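Long-range contacts in glycine betaine/carnitine/choline ABC transporter%2C ATP-binding protein%2C putative (Staphylococcus aureus, PDB 5IIP), which probably drives ATP-powered uptake of osmoprotectants such as glycine betaine, carnitine and choline, and carries paired CBS domains through which c-di-AMP probably inhibits transport: residues D[103-108]-D[126-131]; D[43-48]-D[66-71]. All blocks are in the same frame, centred on the assembly; numbering follows the deposited sequence.

Contact 2 closes before contact 1 opens along the chain, and the two repeat one design. In each, the first strand of a CBS domain runs parallel to the strand that follows after an intervening helix, a beta-alpha-beta crossover. Each pair belongs to a separate three-stranded sheet, 46-48, 67-71, 77-82 for contact 2 and 107-108, 127-131, 137-142 for contact 1. Their centres lie about 12 Å apart, and they meet directly where P129 CG packs on F69 CE1 at 3.5 Å. The sheets thus face each other across a shared apolar core, as expected of a CBS pair, the kind of module that commonly senses nucleotides.

Contact 1. Residues D[103-108]-D[126-131]; sequences HIYTVQ and RNVPVV
V107 is held through both its N-H and its carbonyl by the strand that carries P129 and V131. Its N-H reaches P129 O at 3.2 Å, and its carbonyl O accepts the N-H of V131 at 3.0 Å. This alternation, in which one residue bonds to the neighbours on either side of its V130 partner, is the signature of parallel pairing. V131, with the largest area buried by the contact, brings its CG2 methyl to 3.8 Å from V107 O. With chi1 -58°, its CG1 lies opposite the carbonyl carbon, leaving CG2 between the backbone N and the carbonyl carbon, beside the bond that V131 N makes. Two residues earlier the pattern changes: P129 has no N-H to give Y105 O, although its own O still accepts from V107. Its ring carbon CD instead lies 3.3 Å from Y105 O, while CG of the same ring meets I104 CG2 at 4.1 Å. Proline therefore suits a place where the pairing gives way to packing. V128 turns CG1 between two partners, touching Y105 CE2 at 3.8 Å and V107 CG1 at 4.2 Å; a beta-branched valine both favours extended backbone and fills this layer. The second subunit packs on the start of 103-108, including Q102 of that subunit on Y105. Within the chain, Y105 leans on S116, T119 and I120 of helix 114-122, V128 and V130 touch I141 of the antiparallel strand 137-142, and I104 and T106 touch L77 of strand 77-82 in the other CBS domain, I104 also reaching F80.

Contact 2. Residues D[43-48]-D[66-71]; sequences KPITIQ and DTIFVV
The ring of F69 has the carbonyl of I45 at its edge, near the ring plane, with I45 O 3.7 Å from CD2. The CB of P44 comes to the same ring carbon obliquely, at 4.1 Å. A chi1 of -58° puts the ring beside its own backbone N, and that N-H is just what I45 O binds, at 3.1 Å. One carbonyl thus holds the backbone of F69 and sits at the edge of its ring. The flat amide of Q48, at the solvent-facing end, crosses V71, with NE2 4.0 Å from CG2. Pairing continues as I47 N meets F69 O at 3.0 Å and V71 N meets I47 O at 3.2 Å, a regular parallel pattern in which strands 46-48 and 67-71 are turned 40° against each other. On the I47 and V70 face, branched aliphatics suit an apolar layer: I47 CG2 lies side by side with V70 CG2 at 3.9 Å, while I45 and I68 bring their CG2 methyls to 3.7 Å. I45, I47 and I68 pack on helix 53-63, which bridges the two strands of this beta-alpha-beta unit. T46 and V71 instead touch L137, and F69 touches L140, on strand 137-142 of the second CBS domain. Strand 67-71 lies centrally in its sheet, bonded on its other side to the antiparallel strand 77-82, where F80 meets the F69 ring.

Contact 1. Residues D[103-108]-D[126-131]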
ATOM      1  N   HIS D 103       2.789   0.499   3.656  1.00 39.45           N
ATOM      2  CA  HIS D 103       2.046   1.547   2.993  1.00 31.10           C
ATOM      3  C   HIS D 103       0.657   1.091   2.757  1.00 33.81           C
ATOM      4  O   HIS D 103       0.357   0.354   1.877  1.00 36.33           O
ATOM      5  CB  HIS D 103       2.756   1.922   1.725  1.00 33.74           C
ATOM      6  CG  HIS D 103       4.131   2.407   1.967  1.00 34.60           C
ATOM      7  ND1 HIS D 103       4.386   3.653   2.462  1.00 33.13           N
ATOM      8  CD2 HIS D 103       5.323   1.801   1.857  1.00 37.46           C
ATOM      9  CE1 HIS D 103       5.678   3.806   2.615  1.00 32.56           C
ATOM     10  NE2 HIS D 103       6.268   2.694   2.262  1.00 37.33           N
ATOM     11  N   ILE D 104      -0.200   1.579   3.592  1.00 39.88           N
ATOM     12  CA  ILE D 104      -1.556   1.169   3.600  1.00 41.08           C
ATOM     13  C   ILE D 104      -2.521   2.315   3.618  1.00 40.82           C
ATOM     14  O   ILE D 104      -2.229   3.359   4.132  1.00 41.88           O
ATOM     15  CB  ILE D 104      -1.828   0.373   4.891  1.00 37.51           C
ATOM     16  CG1 ILE D 104      -0.632  -0.411   5.375  1.00 45.48           C
ATOM     17  CG2 ILE D 104      -2.918  -0.621   4.678  1.00 48.17           C
ATOM     18  CD1 ILE D 104      -0.769  -0.880   6.794  1.00 47.46           C
ATOM     19  N   TYR D 105      -3.698   2.076   3.067  1.00 42.91           N
ATOM     20  CA  TYR D 105      -4.771   3.049   3.034  1.00 42.42           C
ATOM     21  C   TYR D 105      -5.614   2.788   4.240  1.00 39.42           C
ATOM     22  O   TYR D 105      -6.053   1.704   4.442  1.00 42.34           O
ATOM     23  CB  TYR D 105      -5.571   2.912   1.734  1.00 40.90           C
ATOM     24  CG  TYR D 105      -6.891   3.605   1.708  1.00 40.93           C
ATOM     25  CD1 TYR D 105      -6.989   4.938   1.919  1.00 41.05           C
ATOM     26  CD2 TYR D 105      -8.022   2.927   1.443  1.00 47.87           C
ATOM     27  CE1 TYR D 105      -8.180   5.575   1.905  1.00 41.77           C
ATOM     28  CE2 TYR D 105      -9.227   3.562   1.430  1.00 50.24           C
ATOM     29  CZ  TYR D 105      -9.285   4.893   1.657  1.00 44.40           C
ATOM     30  OH  TYR D 105     -10.473   5.520   1.639  1.00 50.67           O
ATOM     31  N   THR D 106      -5.813   3.802   5.053  1.00 40.23           N
ATOM     32  CA  THR D 106      -6.555   3.664   6.280  1.00 45.82           C
ATOM     33  C   THR D 106      -7.541   4.744   6.445  1.00 42.04           C
ATOM     34  O   THR D 106      -7.468   5.719   5.785  1.00 43.18           O
ATOM     35  CB  THR D 106      -5.648   3.759   7.515  1.00 42.29           C
ATOM     36  OG1 THR D 106      -5.077   5.052   7.588  1.00 40.07           O
ATOM     37  CG2 THR D 106      -4.569   2.797   7.442  1.00 41.18           C
ATOM     38  N   VAL D 107      -8.463   4.560   7.361  1.00 43.90           N
ATOM     39  CA  VAL D 107      -9.419   5.586   7.666  1.00 49.71           C
ATOM     40  C   VAL D 107      -9.733   5.673   9.144  1.00 55.61           C
ATOM     41  O   VAL D 107      -9.653   4.708   9.856  1.00 51.49           O
ATOM     42  CB  VAL D 107     -10.702   5.419   6.904  1.00 48.71           C
ATOM     43  CG1 VAL D 107     -10.411   5.424   5.441  1.00 56.85           C
ATOM     44  CG2 VAL D 107     -11.377   4.167   7.315  1.00 52.81           C
ATOM     45  N   GLN D 108     -10.066   6.880   9.564  1.00 59.59           N
ATOM     46  CA  GLN D 108     -10.389   7.210  10.936  1.00 54.71           C
ATOM     47  C   GLN D 108     -11.735   6.724  11.334  1.00 57.10           C
ATOM     48  O   GLN D 108     -12.614   6.614  10.536  1.00 63.32           O
ATOM     49  CB  GLN D 108     -10.304   8.704  11.153  1.00 56.52           C
ATOM     50  CG  GLN D 108      -8.917   9.248  11.064  1.00 56.28           C
ATOM     51  CD  GLN D 108      -8.091   8.891  12.268  1.00 66.60           C
ATOM     52  OE1 GLN D 108      -8.622   8.548  13.300  1.00 65.14           O
ATOM     53  NE2 GLN D 108      -6.791   8.977  12.144  1.00 66.65           N
ATOM     54  N   ARG D 126      -8.534  -4.238  -1.020  1.00 48.95           N
ATOM     55  CA  ARG D 126      -9.346  -5.204  -0.272  1.00 47.77           C
ATOM     56  C   ARG D 126      -9.615  -5.019   1.221  1.00 48.11           C
ATOM     57  O   ARG D 126     -10.685  -5.297   1.675  1.00 46.84           O
ATOM     58  CB  ARG D 126      -8.783  -6.595  -0.477  1.00 50.92           C
ATOM     59  CG  ARG D 126      -8.604  -6.948  -1.923  1.00 58.62           C
ATOM     60  CD  ARG D 126      -7.895  -8.263  -2.091  1.00 63.76           C
ATOM     61  NE  ARG D 126      -7.790  -8.649  -3.483  1.00 69.30           N
ATOM     62  CZ  ARG D 126      -8.809  -9.033  -4.235  1.00 68.92           C
ATOM     63  NH1 ARG D 126      -8.598  -9.373  -5.477  1.00 72.26           N
ATOM     64  NH2 ARG D 126     -10.029  -9.085  -3.757  1.00 67.30           N
ATOM     65  N   ASN D 127      -8.628  -4.601   1.986  1.00 50.66           N
ATOM     66  CA  ASN D 127      -8.798  -4.429   3.415  1.00 46.25           C
ATOM     67  C   ASN D 127      -8.437  -3.063   3.860  1.00 44.84           C
ATOM     68  O   ASN D 127      -7.315  -2.679   3.756  1.00 53.52           O
ATOM     69  CB  ASN D 127      -7.896  -5.388   4.142  1.00 45.89           C
ATOM     70  CG  ASN D 127      -8.105  -6.790   3.729  1.00 46.07           C
ATOM     71  OD1 ASN D 127      -7.327  -7.340   2.994  1.00 53.70           O
ATOM     72  ND2 ASN D 127      -9.171  -7.364   4.171  1.00 45.85           N
ATOM     73  N   VAL D 128      -9.393  -2.322   4.372  1.00 46.69           N
ATOM     74  CA  VAL D 128      -9.125  -0.992   4.835  1.00 44.07           C
ATOM     75  C   VAL D 128      -9.174  -0.903   6.348  1.00 44.21           C
ATOM     76  O   VAL D 128     -10.216  -0.902   6.951  1.00 44.65           O
ATOM     77  CB  VAL D 128     -10.149  -0.037   4.245  1.00 45.73           C
ATOM     78  CG1 VAL D 128      -9.754   1.389   4.483  1.00 46.52           C
ATOM     79  CG2 VAL D 128     -10.305  -0.281   2.770  1.00 43.12           C
ATOM     80  N   PRO D 129      -8.029  -0.829   6.973  1.00 45.07           N
ATOM     81  CA  PRO D 129      -7.947  -0.755   8.422  1.00 46.78           C
ATOM     82  C   PRO D 129      -8.534   0.493   9.003  1.00 43.72           C
ATOM     83  O   PRO D 129      -8.372   1.521   8.440  1.00 47.00           O
ATOM     84  CB  PRO D 129      -6.459  -0.787   8.680  1.00 42.47           C
ATOM     85  CG  PRO D 129      -5.865  -1.304   7.475  1.00 47.07           C
ATOM     86  CD  PRO D 129      -6.720  -0.910   6.358  1.00 45.78           C
ATOM     87  N   VAL D 130      -9.192   0.395  10.138  1.00 46.29           N
ATOM     88  CA  VAL D 130      -9.769   1.546  10.781  1.00 48.70           C
ATOM     89  C   VAL D 130      -8.968   1.871  11.996  1.00 49.20           C
ATOM     90  O   VAL D 130      -8.723   1.040  12.817  1.00 46.68           O
ATOM     91  CB  VAL D 130     -11.193   1.294  11.214  1.00 51.69           C
ATOM     92  CG1 VAL D 130     -11.758   2.500  11.911  1.00 51.44           C
ATOM     93  CG2 VAL D 130     -12.024   0.926  10.026  1.00 47.81           C
ATOM     94  N   VAL D 131      -8.570   3.119  12.094  1.00 50.05           N
ATOM     95  CA  VAL D 131      -7.748   3.584  13.186  1.00 57.22           C
ATOM     96  C   VAL D 131      -8.269   4.790  13.926  1.00 58.89           C
ATOM     97  O   VAL D 131      -9.063   5.525  13.422  1.00 55.38           O
ATOM     98  CB  VAL D 131      -6.348   3.977  12.688  1.00 53.21           C
ATOM     99  CG1 VAL D 131      -5.683   2.826  12.003  1.00 51.73           C
ATOM    100  CG2 VAL D 131      -6.423   5.158  11.774  1.00 47.08           C
TER

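Contact 2. Residues D[43-48]-D[66-71]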
ATOM      1  N   LYS D  43     -14.000  -6.769  13.535  1.00 55.79           N
ATOM      2  CA  LYS D  43     -12.736  -6.921  14.200  1.00 54.25           C
ATOM      3  C   LYS D  43     -11.641  -7.527  13.351  1.00 56.14           C
ATOM      4  O   LYS D  43     -11.854  -8.474  12.623  1.00 54.21           O
ATOM      5  CB  LYS D  43     -12.899  -7.746  15.461  1.00 57.18           C
ATOM      6  CG  LYS D  43     -13.194  -6.914  16.663  1.00 60.11           C
ATOM      7  CD  LYS D  43     -13.227  -7.775  17.880  1.00 63.10           C
ATOM      8  CE  LYS D  43     -11.948  -8.542  18.046  1.00 63.86           C
ATOM      9  NZ  LYS D  43     -11.466  -8.440  19.439  1.00 68.85           N
ATOM     10  N   PRO D  44     -10.438  -7.002  13.466  1.00 49.02           N
ATOM     11  CA  PRO D  44      -9.313  -7.522  12.708  1.00 47.47           C
ATOM     12  C   PRO D  44      -8.504  -8.574  13.401  1.00 47.75           C
ATOM     13  O   PRO D  44      -8.492  -8.660  14.588  1.00 48.98           O
ATOM     14  CB  PRO D  44      -8.454  -6.298  12.477  1.00 46.67           C
ATOM     15  CG  PRO D  44      -8.961  -5.254  13.358  1.00 50.43           C
ATOM     16  CD  PRO D  44     -10.101  -5.758  14.142  1.00 51.50           C
ATOM     17  N   ILE D  45      -7.810  -9.353  12.608  1.00 52.77           N
ATOM     18  CA  ILE D  45      -6.940 -10.396  13.076  1.00 48.07           C
ATOM     19  C   ILE D  45      -5.558  -9.821  13.069  1.00 51.19           C
ATOM     20  O   ILE D  45      -5.132  -9.263  12.089  1.00 47.56           O
ATOM     21  CB  ILE D  45      -6.968 -11.585  12.136  1.00 55.12           C
ATOM     22  CG1 ILE D  45      -8.385 -12.088  12.001  1.00 59.55           C
ATOM     23  CG2 ILE D  45      -6.047 -12.675  12.624  1.00 54.19           C
ATOM     24  CD1 ILE D  45      -8.910 -12.771  13.232  1.00 60.83           C
ATOM     25  N   THR D  46      -4.849  -9.957  14.168  1.00 48.64           N
ATOM     26  CA  THR D  46      -3.564  -9.358  14.277  1.00 42.56           C
ATOM     27  C   THR D  46      -2.502 -10.268  14.715  1.00 41.96           C
ATOM     28  O   THR D  46      -2.749 -11.382  15.072  1.00 39.59           O
ATOM     29  CB  THR D  46      -3.589  -8.207  15.268  1.00 44.71           C
ATOM     30  OG1 THR D  46      -3.929  -8.683  16.556  1.00 52.50           O
ATOM     31  CG2 THR D  46      -4.577  -7.237  14.888  1.00 47.82           C
ATOM     32  N   ILE D  47      -1.300  -9.739  14.639  1.00 39.12           N
ATOM     33  CA  ILE D  47      -0.115 -10.413  15.072  1.00 42.88           C
ATOM     34  C   ILE D  47       0.813  -9.383  15.655  1.00 43.08           C
ATOM     35  O   ILE D  47       0.897  -8.305  15.148  1.00 35.07           O
ATOM     36  CB  ILE D  47       0.572 -11.186  13.948  1.00 41.27           C
ATOM     37  CG1 ILE D  47       1.528 -12.184  14.539  1.00 42.78           C
ATOM     38  CG2 ILE D  47       1.321 -10.288  13.006  1.00 36.51           C
ATOM     39  CD1 ILE D  47       2.186 -13.076  13.548  1.00 41.40           C
ATOM     40  N   GLN D  48       1.502  -9.727  16.715  1.00 35.38           N
ATOM     41  CA  GLN D  48       2.422  -8.812  17.322  1.00 41.47           C
ATOM     42  C   GLN D  48       3.655  -8.725  16.478  1.00 40.14           C
ATOM     43  O   GLN D  48       3.977  -9.631  15.781  1.00 41.41           O
ATOM     44  CB  GLN D  48       2.699  -9.201  18.750  1.00 42.93           C
ATOM     45  CG  GLN D  48       1.466  -9.235  19.584  1.00 38.64           C
ATOM     46  CD  GLN D  48       1.071  -7.903  20.127  1.00 42.47           C
ATOM     47  OE1 GLN D  48       1.890  -7.123  20.509  1.00 46.56           O
ATOM     48  NE2 GLN D  48      -0.188  -7.668  20.205  1.00 41.01           N
ATOM     49  N   ASP D  66      -7.461 -14.148   4.858  1.00 58.32           N
ATOM     50  CA  ASP D  66      -6.508 -13.790   3.814  1.00 58.54           C
ATOM     51  C   ASP D  66      -5.279 -13.010   4.243  1.00 54.84           C
ATOM     52  O   ASP D  66      -4.227 -13.248   3.732  1.00 57.21           O
ATOM     53  N   THR D  67      -5.401 -12.068   5.153  1.00 49.17           N
ATOM     54  CA  THR D  67      -4.229 -11.404   5.689  1.00 49.83           C
ATOM     55  C   THR D  67      -4.439 -10.869   7.104  1.00 51.62           C
ATOM     56  O   THR D  67      -5.529 -10.805   7.618  1.00 50.50           O
ATOM     57  N   ILE D  68      -3.331 -10.515   7.717  1.00 46.16           N
ATOM     58  CA  ILE D  68      -3.309 -10.063   9.063  1.00 45.79           C
ATOM     59  C   ILE D  68      -2.613  -8.749   9.185  1.00 42.18           C
ATOM     60  O   ILE D  68      -1.808  -8.377   8.388  1.00 36.70           O
ATOM     61  CB  ILE D  68      -2.556 -11.063   9.945  1.00 45.17           C
ATOM     62  CG1 ILE D  68      -1.255 -11.429   9.304  1.00 43.34           C
ATOM     63  CG2 ILE D  68      -3.322 -12.335  10.102  1.00 46.57           C
ATOM     64  CD1 ILE D  68      -0.475 -12.444  10.056  1.00 46.64           C
ATOM     65  N   PHE D  69      -2.933  -8.084  10.258  1.00 44.65           N
ATOM     66  CA  PHE D  69      -2.371  -6.819  10.570  1.00 39.06           C
ATOM     67  C   PHE D  69      -1.415  -6.865  11.741  1.00 39.22           C
ATOM     68  O   PHE D  69      -1.700  -7.431  12.745  1.00 37.53           O
ATOM     69  CB  PHE D  69      -3.497  -5.875  10.853  1.00 40.09           C
ATOM     70  CG  PHE D  69      -4.425  -5.747   9.744  1.00 41.33           C
ATOM     71  CD1 PHE D  69      -4.205  -4.843   8.769  1.00 41.43           C
ATOM     72  CD2 PHE D  69      -5.481  -6.565   9.655  1.00 46.39           C
ATOM     73  CE1 PHE D  69      -5.045  -4.736   7.721  1.00 50.19           C
ATOM     74  CE2 PHE D  69      -6.338  -6.475   8.610  1.00 50.98           C
ATOM     75  CZ  PHE D  69      -6.121  -5.552   7.637  1.00 51.00           C
ATOM     76  N   VAL D  70      -0.273  -6.234  11.569  1.00 39.53           N
ATOM     77  CA  VAL D  70       0.744  -6.145  12.569  1.00 34.88           C
ATOM     78  C   VAL D  70       0.571  -4.927  13.436  1.00 34.40           C
ATOM     79  O   VAL D  70       0.437  -3.860  12.954  1.00 34.68           O
ATOM     80  CB  VAL D  70       2.110  -6.046  11.917  1.00 34.68           C
ATOM     81  CG1 VAL D  70       3.224  -6.138  12.924  1.00 35.97           C
ATOM     82  CG2 VAL D  70       2.272  -7.120  10.905  1.00 38.82           C
ATOM     83  N   VAL D  71       0.588  -5.120  14.734  1.00 36.21           N
ATOM     84  CA  VAL D  71       0.469  -4.043  15.668  1.00 36.25           C
ATOM     85  C   VAL D  71       1.514  -4.226  16.714  1.00 40.01           C
ATOM     86  O   VAL D  71       2.046  -5.277  16.846  1.00 37.54           O
ATOM     87  CB  VAL D  71      -0.860  -4.035  16.389  1.00 40.06           C
ATOM     88  CG1 VAL D  71      -1.977  -3.677  15.470  1.00 41.00           C
ATOM     89  CG2 VAL D  71      -1.121  -5.356  17.023  1.00 40.52           C
TER